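Local atomic coordinates of uncharacterized protein conserved in bacteria (Cupriavidus necator, PDB entry 5DMH), a protein that catalyses the ATP-dependent phosphorylation of 3-oxo-tetronate to 3-oxo-tetronate 4-phosphate, a step of carbohydrate metabolism. Residues A[216-219]-A[220-224]. Numbering follows the deposited sequence.
Sequences ERIA and ALRSD
The guanidinium of R217 has the CD2 methyl of L221 over one face, 3.6 Å above the plane and displaced toward its rim, with NH2 of R217 the nearest nitrogen at 3.8 Å from that methyl. CB of A220 and OD2 of D224 approach the same group obliquely. Near the plane of the second flat group, the guanidinium of R222, CG2 of I218 lies off the edge; the touch itself is made by the aliphatic part of the arginine, CD of R222 lying 3.9 Å from CG2 of I218. R217 reaches forward along the helix because CG stands anti to the backbone N (chi1 -178°) and the chain then bends at chi2 (60°), which carries its end across the L221 side chain at roughly a right angle. From there NH1 of R217 donates to a water at 2.9 Å, and the water in turn donates to OD2 of D224 at 2.6 Å. NH1 of R217 and OD2 of D224 themselves remain 4.4 Å apart, with the oxygen well out of the guanidinium plane, so the opposite charges are joined through the water rather than by a direct salt bridge; their attraction would probably favour the ionised carboxylate.

Beneath these side chains run regular i to i+4 alpha-helical hydrogen bonds, from the amides of A220, L221, R222 and S223 to the carbonyls of E216, R217, I218 and A219.

The contact lies in the C-terminal part of helix 211-223 and runs on into D224, in the sugar-binding N-terminal domain and away from the nucleotide site. R217, I218 and L221 rest on L202 of strand 199-202; I218 also touches F143 and C246, L221 meets V226, and R222 touches F143 while its NH2 forms a salt bridge with OD1 of D142.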
loop_
_atom_site.group_PDB
_atom_site.type_symbol
_atom_site.label_atom_id
_atom_site.label_comp_id
_atom_site.label_asym_id
_atom_site.label_seq_id
_atom_site.Cartn_x
_atom_site.Cartn_y
_atom_site.Cartn_z
ATOM N N GLU A 216 18.518 -4.612 -22.581
ATOM C CA GLU A 216 19.150 -3.855 -23.649
ATOM C C GLU A 216 18.429 -2.518 -23.859
ATOM O O GLU A 216 19.080 -1.496 -24.058
ATOM C CB GLU A 216 19.177 -4.639 -24.963
ATOM C CG GLU A 216 20.183 -5.790 -24.972
ATOM C CD GLU A 216 20.103 -6.610 -26.248
ATOM O OE1 GLU A 216 18.974 -6.897 -26.730
ATOM O OE2 GLU A 216 21.174 -6.968 -26.763
ATOM N N ARG A 217 17.095 -2.539 -23.798
ATOM C CA ARG A 217 16.308 -1.327 -24.006
ATOM C C ARG A 217 16.522 -0.351 -22.853
ATOM O O ARG A 217 16.600 0.872 -23.051
ATOM C CB ARG A 217 14.822 -1.658 -24.179
ATOM C CG ARG A 217 13.978 -0.445 -24.434
ATOM C CD ARG A 217 14.405 0.281 -25.692
ATOM N NE ARG A 217 13.613 1.483 -25.897
ATOM C CZ ARG A 217 14.041 2.545 -26.575
ATOM N NH1 ARG A 217 15.239 2.536 -27.144
ATOM N NH2 ARG A 217 13.259 3.611 -26.697
ATOM N N ILE A 218 16.675 -0.889 -21.645
ATOM C CA ILE A 218 17.011 -0.065 -20.489
ATOM C C ILE A 218 18.358 0.613 -20.676
ATOM O O ILE A 218 18.521 1.805 -20.359
ATOM C CB ILE A 218 16.972 -0.897 -19.163
ATOM C CG1 ILE A 218 15.520 -1.136 -18.773
ATOM C CG2 ILE A 218 17.751 -0.216 -18.034
ATOM C CD1 ILE A 218 15.350 -2.173 -17.725
ATOM N N ALA A 219 19.344 -0.124 -21.180
ATOM C CA ALA A 219 20.637 0.484 -21.425
ATOM C C ALA A 219 20.488 1.610 -22.449
ATOM O O ALA A 219 21.134 2.644 -22.324
ATOM C CB ALA A 219 21.639 -0.535 -21.896
ATOM N N ALA A 220 19.652 1.408 -23.480
ATOM C CA ALA A 220 19.452 2.457 -24.479
ATOM C C ALA A 220 18.732 3.679 -23.903
ATOM O O ALA A 220 19.067 4.825 -24.209
ATOM C CB ALA A 220 18.723 1.924 -25.679
ATOM N N LEU A 221 17.741 3.447 -23.051
ATOM C CA LEU A 221 17.019 4.558 -22.426
ATOM C C LEU A 221 17.946 5.392 -21.573
ATOM O O LEU A 221 17.899 6.616 -21.615
ATOM C CB LEU A 221 15.854 4.030 -21.587
ATOM C CG LEU A 221 14.673 3.470 -22.374
ATOM C CD1 LEU A 221 13.764 2.691 -21.475
ATOM C CD2 LEU A 221 13.927 4.589 -23.095
ATOM N N ARG A 222 18.796 4.723 -20.802
ATOM C CA ARG A 222 19.780 5.422 -19.950
ATOM C C ARG A 222 20.705 6.288 -20.794
ATOM O O ARG A 222 20.983 7.443 -20.450
ATOM C CB ARG A 222 20.612 4.410 -19.156
ATOM C CG ARG A 222 19.861 3.679 -18.055
ATOM C CD ARG A 222 20.627 2.401 -17.657
ATOM N NE ARG A 222 20.947 2.330 -16.236
ATOM C CZ ARG A 222 22.003 2.877 -15.669
ATOM N NH1 ARG A 222 22.883 3.550 -16.406
ATOM N NH2 ARG A 222 22.182 2.762 -14.354
ATOM N N SER A 223 21.200 5.728 -21.895
ATOM C CA SER A 223 22.076 6.450 -22.804
ATOM C C SER A 223 21.340 7.665 -23.398
ATOM O O SER A 223 21.935 8.710 -23.637
ATOM C CB SER A 223 22.567 5.482 -23.910
ATOM O OG SER A 223 23.178 6.167 -24.977
ATOM N N ASP A 224 20.031 7.522 -23.602
ATOM C CA ASP A 224 19.197 8.602 -24.125
ATOM C C ASP A 224 18.962 9.713 -23.088
ATOM O O ASP A 224 18.430 10.774 -23.426
ATOM C CB ASP A 224 17.825 8.064 -24.532
ATOM C CG ASP A 224 17.856 7.190 -25.779
ATOM O OD1 ASP A 224 18.863 7.185 -26.504
ATOM O OD2 ASP A 224 16.820 6.508 -26.030
HETATM O O HOH W 1 16.839 4.830 -27.986
#